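Local coordinates for protein argonaute 5 (Arabidopsis thaliana, PDB 4G0O) that belongs to the Argonaute family and probably recognises the 5' nucleotide of small RNAs through its MID domain, helping to sort them for gene regulation, at residues Ala65-Asp68 against Ile69-Arg72; Lys94-Cys97 against Glu98-Gly102; Cys107-Pro110 against Arg111-Asn114. All coordinates share one frame; numbering follows the deposited sequence.

Contact 1 (Ala65-Asp68 against Ile69-Arg72); sequences ALLD and IHKR
Asp-68 OD1 is gripped by two nitrogens of Arg-72, one helical turn further on: NE at 2.9 Å, in a weak bond, and NH1 at 3.0 Å. Together they make an i to i+4 salt bridge within helix 62-72. OD1 lies at the edge of the guanidinium and in its plane. The two flat groups are not coplanar, however; their planes are 50° apart, and NH1 meets OD1 from above the carboxylate plane. NE also reaches OD2 weakly, so it is shared between both oxygens. Two torsions bring the groups together. Asp-68 carries CG anti to its N (chi1 178°), and the arginine chain bends at chi3 (-83°), which turns the NE and NH1 edge toward the carboxylate. In the backbone, Arg-72 N bonds to Asp-68 O, and Arg-72 CG packs on the same oxygen at 3.2 Å.

Next to the bridge, the methylenes of exposed Lys-71 lie across Leu-67, with CE 3.7 Å from Leu-67 CD1. On the buried side, Ile-69 CD1 is pressed to 3.1 Å from Ala-65 O, a tight approach, while Ile-69 N donates to that oxygen. Ile-69 is buried against Ile-52 and Ile-55, which the Arg-72 side chain also touches. Leu-66 faces Ile-96 and Cys-97 of helix 90-101.

The helix thus has a buried apolar side and a charged outer one. Near its C-terminal end the carbonyls point onward, so the positive guanidinium probably suits the helix dipole while the carboxylate offsets its charge.

Contact 2 (Lys94-Cys97 against Glu98-Gly102); sequences KRIC and ETELG. With SO4 (sulfate ion), chain C.
This is a local contact within the last turns of helix 90-101, the helix that links strands 78-82 and 105-108. Side chains four and five residues apart meet as the helix widens into a pi-type turn. Leu-101 N reaches back five residues to Ile-96 O at 2.7 Å. One turn earlier, Glu-98 N still donates to Lys-94 O in the ordinary alpha pattern.

The wider spacing is matched by the side chains. Ile-96 and Leu-101 lie side by side and point the same way, with CG2 of the isoleucine 3.6 Å from CD1 of the leucine. Both also touch helix 62-72, through Leu-66 and Leu-67. Arg-95 and Glu-100 form an i to i+5 salt bridge on the exposed side. NH2 to OE1 is 2.5 Å, unusually short, so its exact geometry is less sure. The guanidinium and carboxylate planes are 46° apart. A bend at chi3 (65°) swings the arginine head toward the glutamate.

Lys-94 takes another course. Its chain bends at chi2 and chi3, running past the carboxylate of Glu-98, and CD comes within 3.8 Å of OE2. NZ makes only a weak salt bridge with OE2, at 3.4 Å; its stronger partner is Ser-105 OG. A sulfate, probably from the crystallisation liquor, lies on the same amine, with O2 weakly bonded to NZ. Lys-131 NZ also binds this anion.

Gly-102, with positive phi, ends the helical run before strand 105-108. The contact belongs to the helical crossover of a beta-alpha-beta unit, as in the Rossmann-like fold of Argonaute MID domains, and the sulfate between the lysines probably marks the pocket for the 5' phosphate of the guide RNA.

Contact 3 (Cys107-Pro110 against Arg111-Asn114); sequences CCQP and RQVN
Gln-109 CB lies 4.1 Å from Gln-112 CG, where the two side chains start out side by side. The Gln-109 chain then runs extended beyond CG, which has turned away from the carbonyl carbon (chi1 -70°). CD comes 4.0 Å from Arg-111 NH2. At the tip, OE1 is 3.8 Å from the same NH2 and equally far from Gln-112 CG, and NE2 is 3.8 Å from Arg-111 NH1. The amide meets the guanidinium at its edge, with the planes 89° apart, and the distances are those of packing. With an alanine here the amide is gone, and the Arg-111 head would probably lose its neighbour and be freer to turn.

The backbone bonds are firmer. Gln-109 is the N-cap residue of helix 110-115, and its O takes Val-113 N at 2.8 Å, with an angle of 168°, and Gln-112 N more weakly. Pro-110 O receives Asn-114 N. Val-113 CG2 packs 3.7 Å from Cys-108 CB, and both residues touch Phe-31 of helix 27-42. The turn from strand to helix is held by backbone bonds and buried apolar packing; the Gln-109 amide and Arg-111 only pack loosely.

How the contacts relate
The contacts come in series along the chain: contact 1 on helix 62-72, contact 2 on helix 90-101, and contact 3 where strand 105-108 passes into helix 110-115. Contacts 1 and 2 have centres 12 Å apart and touch. Leu-67 CD1 meets Leu-101 CD2 at 3.7 Å, which joins the two helices. Contact 3 lies about 22 Å from contact 1 and 20 Å from contact 2, centre to centre. It touches contact 2 through Lys-94 CE and Cys-107 SG. The parallel sheet, through strands 78-82 and 105-108, ties these elements into one MID domain, probably the unit that reads the 5' end of a small RNA.

Contact 1 (Ala65-Asp68 against Ile69-Arg72)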
loop_
_atom_site.group_PDB
_atom_site.type_symbol
_atom_site.label_atom_id
_atom_site.label_comp_id
_atom_site.label_asym_id
_atom_site.label_seq_id
_atom_site.Cartn_x
_atom_site.Cartn_y
_atom_site.Cartn_z
ATOM N N ALA A 65 -9.076 1.651 12.889
ATOM C CA ALA A 65 -8.767 2.307 11.611
ATOM C C ALA A 65 -9.088 1.410 10.430
ATOM O O ALA A 65 -9.718 1.833 9.470
ATOM C CB ALA A 65 -7.297 2.706 11.560
ATOM N N LEU A 66 -8.657 0.161 10.511
ATOM C CA LEU A 66 -8.853 -0.768 9.409
ATOM C C LEU A 66 -10.348 -0.958 9.157
ATOM O O LEU A 66 -10.809 -0.891 8.017
ATOM C CB LEU A 66 -8.175 -2.103 9.737
ATOM C CG LEU A 66 -6.809 -2.458 9.129
ATOM C CD1 LEU A 66 -6.132 -1.308 8.333
ATOM C CD2 LEU A 66 -5.880 -3.018 10.197
ATOM N N LEU A 67 -11.115 -1.164 10.222
ATOM C CA LEU A 67 -12.552 -1.382 10.054
ATOM C C LEU A 67 -13.242 -0.109 9.580
ATOM O O LEU A 67 -14.208 -0.163 8.830
ATOM C CB LEU A 67 -13.206 -1.924 11.327
ATOM C CG LEU A 67 -14.716 -2.188 11.177
ATOM C CD1 LEU A 67 -14.972 -3.410 10.309
ATOM C CD2 LEU A 67 -15.413 -2.319 12.531
ATOM N N ASP A 68 -12.730 1.043 9.991
ATOM C CA ASP A 68 -13.297 2.313 9.534
ATOM C C ASP A 68 -13.079 2.469 8.031
ATOM O O ASP A 68 -14.000 2.792 7.278
ATOM C CB ASP A 68 -12.648 3.482 10.276
ATOM C CG ASP A 68 -13.162 4.832 9.812
ATOM O OD1 ASP A 68 -12.325 5.735 9.592
ATOM O OD2 ASP A 68 -14.396 5.005 9.690
ATOM N N ILE A 69 -11.849 2.225 7.596
ATOM C CA ILE A 69 -11.490 2.390 6.185
ATOM C C ILE A 69 -12.315 1.454 5.326
ATOM O O ILE A 69 -12.804 1.825 4.260
ATOM C CB ILE A 69 -10.010 2.111 5.993
ATOM C CG1 ILE A 69 -9.226 3.347 6.419
ATOM C CG2 ILE A 69 -9.703 1.760 4.543
ATOM C CD1 ILE A 69 -8.047 3.031 7.211
ATOM N N HIS A 70 -12.492 0.242 5.834
ATOM C CA HIS A 70 -13.247 -0.783 5.148
ATOM C C HIS A 70 -14.716 -0.431 4.979
ATOM O O HIS A 70 -15.298 -0.755 3.951
ATOM C CB HIS A 70 -13.129 -2.110 5.882
ATOM C CG HIS A 70 -14.000 -3.181 5.317
ATOM N ND1 HIS A 70 -13.927 -3.581 4.001
ATOM C CD2 HIS A 70 -14.980 -3.928 5.885
ATOM C CE1 HIS A 70 -14.808 -4.541 3.786
ATOM N NE2 HIS A 70 -15.464 -4.767 4.916
ATOM N N LYS A 71 -15.320 0.212 5.981
ATOM C CA LYS A 71 -16.756 0.530 5.901
ATOM C C LYS A 71 -17.015 1.769 5.060
ATOM O O LYS A 71 -18.070 1.894 4.432
ATOM C CB LYS A 71 -17.400 0.678 7.287
ATOM C CG LYS A 71 -17.389 -0.611 8.089
ATOM C CD LYS A 71 -18.257 -0.540 9.337
ATOM C CE LYS A 71 -18.316 -1.914 9.987
ATOM N NZ LYS A 71 -19.324 -1.990 11.080
ATOM N N ARG A 72 -16.035 2.668 5.037
ATOM C CA ARG A 72 -16.148 3.918 4.292
ATOM C C ARG A 72 -15.695 3.714 2.871
ATOM O O ARG A 72 -15.901 4.580 2.026
ATOM C CB ARG A 72 -15.310 5.026 4.938
ATOM C CG ARG A 72 -15.723 5.330 6.376
ATOM C CD ARG A 72 -15.247 6.699 6.841
ATOM N NE ARG A 72 -13.860 6.700 7.302
ATOM C CZ ARG A 72 -12.844 7.146 6.573
ATOM N NH1 ARG A 72 -11.614 7.122 7.060
ATOM N NH2 ARG A 72 -13.057 7.615 5.350
#

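Contact 2 (Lys94-Cys97 against Glu98-Gly102)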
loop_
_atom_site.group_PDB
_atom_site.type_symbol
_atom_site.label_atom_id
_atom_site.label_comp_id
_atom_site.label_asym_id
_atom_site.label_seq_id
_atom_site.Cartn_x
_atom_site.Cartn_y
_atom_site.Cartn_z
ATOM N N LYS A 94 -2.275 -8.145 8.720
ATOM C CA LYS A 94 -2.574 -8.966 7.551
ATOM C C LYS A 94 -3.813 -9.790 7.810
ATOM O O LYS A 94 -4.678 -9.914 6.940
ATOM C CB LYS A 94 -1.424 -9.901 7.227
ATOM C CG LYS A 94 -0.190 -9.191 6.726
ATOM C CD LYS A 94 -0.124 -9.197 5.207
ATOM C CE LYS A 94 -0.543 -7.854 4.595
ATOM N NZ LYS A 94 -0.656 -7.940 3.098
ATOM N N ARG A 95 -3.874 -10.360 9.012
ATOM C CA ARG A 95 -5.026 -11.135 9.449
ATOM C C ARG A 95 -6.303 -10.299 9.303
ATOM O O ARG A 95 -7.288 -10.744 8.722
ATOM C CB ARG A 95 -4.837 -11.612 10.905
ATOM C CG ARG A 95 -6.131 -12.116 11.554
ATOM C CD ARG A 95 -5.964 -12.573 12.999
ATOM N NE ARG A 95 -5.599 -11.485 13.910
ATOM C CZ ARG A 95 -6.458 -10.597 14.408
ATOM N NH1 ARG A 95 -6.038 -9.645 15.238
ATOM N NH2 ARG A 95 -7.741 -10.655 14.077
ATOM N N ILE A 96 -6.271 -9.071 9.798
ATOM C CA ILE A 96 -7.458 -8.220 9.769
ATOM C C ILE A 96 -7.845 -7.899 8.334
ATOM O O ILE A 96 -9.014 -7.987 7.950
ATOM C CB ILE A 96 -7.223 -6.921 10.549
ATOM C CG1 ILE A 96 -7.165 -7.214 12.048
ATOM C CG2 ILE A 96 -8.313 -5.893 10.229
ATOM C CD1 ILE A 96 -6.624 -6.053 12.872
ATOM N N CYS A 97 -6.852 -7.535 7.534
ATOM C CA CYS A 97 -7.111 -7.183 6.150
ATOM C C CYS A 97 -7.521 -8.388 5.318
ATOM O O CYS A 97 -8.586 -8.398 4.681
ATOM C CB CYS A 97 -5.880 -6.522 5.522
ATOM S SG CYS A 97 -5.493 -4.909 6.236
ATOM N N GLU A 98 -6.664 -9.399 5.313
ATOM C CA GLU A 98 -6.824 -10.500 4.367
ATOM C C GLU A 98 -7.964 -11.424 4.775
ATOM O O GLU A 98 -8.851 -11.713 3.975
ATOM C CB GLU A 98 -5.510 -11.271 4.212
ATOM C CG GLU A 98 -4.371 -10.392 3.684
ATOM C CD GLU A 98 -3.036 -11.127 3.579
ATOM O OE1 GLU A 98 -2.721 -11.951 4.469
ATOM O OE2 GLU A 98 -2.301 -10.868 2.599
ATOM N N THR A 99 -7.949 -11.860 6.027
ATOM C CA THR A 99 -8.944 -12.798 6.505
ATOM C C THR A 99 -10.222 -12.109 6.991
ATOM O O THR A 99 -11.327 -12.492 6.596
ATOM C CB THR A 99 -8.377 -13.697 7.633
ATOM O OG1 THR A 99 -8.069 -12.893 8.775
ATOM C CG2 THR A 99 -7.115 -14.399 7.180
ATOM N N GLU A 100 -10.093 -11.087 7.835
ATOM C CA GLU A 100 -11.280 -10.572 8.505
ATOM C C GLU A 100 -12.139 -9.565 7.732
ATOM O O GLU A 100 -13.368 -9.685 7.720
ATOM C CB GLU A 100 -10.953 -10.125 9.931
ATOM C CG GLU A 100 -11.118 -11.289 10.938
ATOM C CD GLU A 100 -9.952 -11.409 11.894
ATOM O OE1 GLU A 100 -9.425 -10.353 12.303
ATOM O OE2 GLU A 100 -9.563 -12.546 12.242
ATOM N N LEU A 101 -11.524 -8.598 7.058
ATOM C CA LEU A 101 -12.333 -7.571 6.398
ATOM C C LEU A 101 -12.427 -7.780 4.888
ATOM O O LEU A 101 -13.352 -7.279 4.226
ATOM C CB LEU A 101 -11.779 -6.187 6.720
ATOM C CG LEU A 101 -11.679 -5.959 8.228
ATOM C CD1 LEU A 101 -11.218 -4.543 8.536
ATOM C CD2 LEU A 101 -13.020 -6.279 8.906
ATOM N N GLY A 102 -11.475 -8.533 4.350
ATOM C CA GLY A 102 -11.400 -8.763 2.917
ATOM C C GLY A 102 -10.888 -7.531 2.206
ATOM O O GLY A 102 -11.582 -6.920 1.388
HETATM S S SO4 C . 3.785 -8.131 1.632
HETATM O O1 SO4 C . 5.050 -7.559 2.108
HETATM O O2 SO4 C . 2.691 -7.668 2.528
HETATM O O3 SO4 C . 3.555 -7.744 0.230
HETATM O O4 SO4 C . 3.870 -9.599 1.648
#

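Contact 3 (Cys107-Pro110 against Arg111-Asn114)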
loop_
_atom_site.group_PDB
_atom_site.type_symbol
_atom_site.label_atom_id
_atom_site.label_comp_id
_atom_site.label_asym_id
_atom_site.label_seq_id
_atom_site.Cartn_x
_atom_site.Cartn_y
_atom_site.Cartn_z
ATOM N N CYS A 107 1.852 -3.958 2.798
ATOM C CA CYS A 107 2.473 -3.437 4.002
ATOM C C CYS A 107 3.941 -3.037 3.768
ATOM O O CYS A 107 4.716 -3.770 3.139
ATOM C CB CYS A 107 2.339 -4.446 5.143
ATOM S SG CYS A 107 0.629 -4.818 5.644
ATOM N N CYS A 108 4.296 -1.861 4.283
ATOM C CA CYS A 108 5.595 -1.238 4.057
ATOM C C CYS A 108 6.204 -0.705 5.334
ATOM O O CYS A 108 5.569 0.070 6.048
ATOM C CB CYS A 108 5.433 -0.064 3.088
ATOM S SG CYS A 108 4.910 -0.548 1.429
ATOM N N GLN A 109 7.445 -1.084 5.609
ATOM C CA GLN A 109 8.137 -0.608 6.803
ATOM C C GLN A 109 8.504 0.881 6.733
ATOM O O GLN A 109 9.139 1.337 5.775
ATOM C CB GLN A 109 9.394 -1.431 7.049
ATOM C CG GLN A 109 9.123 -2.840 7.494
ATOM C CD GLN A 109 10.373 -3.662 7.495
ATOM O OE1 GLN A 109 11.101 -3.700 6.500
ATOM N NE2 GLN A 109 10.658 -4.311 8.620
ATOM N N PRO A 110 8.116 1.639 7.767
ATOM C CA PRO A 110 8.342 3.088 7.819
ATOM C C PRO A 110 9.810 3.509 7.614
ATOM O O PRO A 110 10.065 4.554 7.011
ATOM C CB PRO A 110 7.821 3.488 9.218
ATOM C CG PRO A 110 7.731 2.204 9.994
ATOM C CD PRO A 110 7.478 1.121 8.994
ATOM N N ARG A 111 10.758 2.706 8.084
ATOM C CA ARG A 111 12.166 3.018 7.891
ATOM C C ARG A 111 12.578 2.887 6.418
ATOM O O ARG A 111 13.451 3.618 5.921
ATOM C CB ARG A 111 12.990 2.085 8.760
ATOM C CG ARG A 111 14.475 2.074 8.495
ATOM C CD ARG A 111 15.089 0.805 9.082
ATOM N NE ARG A 111 14.145 0.082 9.936
ATOM C CZ ARG A 111 13.458 -0.997 9.560
ATOM N NH1 ARG A 111 12.624 -1.579 10.414
ATOM N NH2 ARG A 111 13.601 -1.494 8.332
ATOM N N GLN A 112 11.946 1.954 5.716
ATOM C CA GLN A 112 12.223 1.764 4.298
ATOM C C GLN A 112 11.500 2.810 3.466
ATOM O O GLN A 112 12.057 3.332 2.496
ATOM C CB GLN A 112 11.810 0.366 3.840
ATOM C CG GLN A 112 12.549 -0.764 4.539
ATOM C CD GLN A 112 14.045 -0.728 4.278
ATOM O OE1 GLN A 112 14.504 -0.209 3.249
ATOM N NE2 GLN A 112 14.820 -1.284 5.213
ATOM N N VAL A 113 10.255 3.101 3.839
ATOM C CA VAL A 113 9.471 4.143 3.177
ATOM C C VAL A 113 10.244 5.455 3.226
ATOM O O VAL A 113 10.278 6.218 2.254
ATOM C CB VAL A 113 8.080 4.316 3.839
ATOM C CG1 VAL A 113 7.488 5.685 3.533
ATOM C CG2 VAL A 113 7.140 3.206 3.397
ATOM N N ASN A 114 10.880 5.696 4.365
ATOM C CA ASN A 114 11.696 6.884 4.562
ATOM C C ASN A 114 12.865 7.005 3.567
ATOM O O ASN A 114 13.274 8.106 3.225
ATOM C CB ASN A 114 12.225 6.927 5.996
ATOM C CG ASN A 114 12.670 8.316 6.400
ATOM O OD1 ASN A 114 11.973 9.300 6.137
ATOM N ND2 ASN A 114 13.849 8.412 7.013
#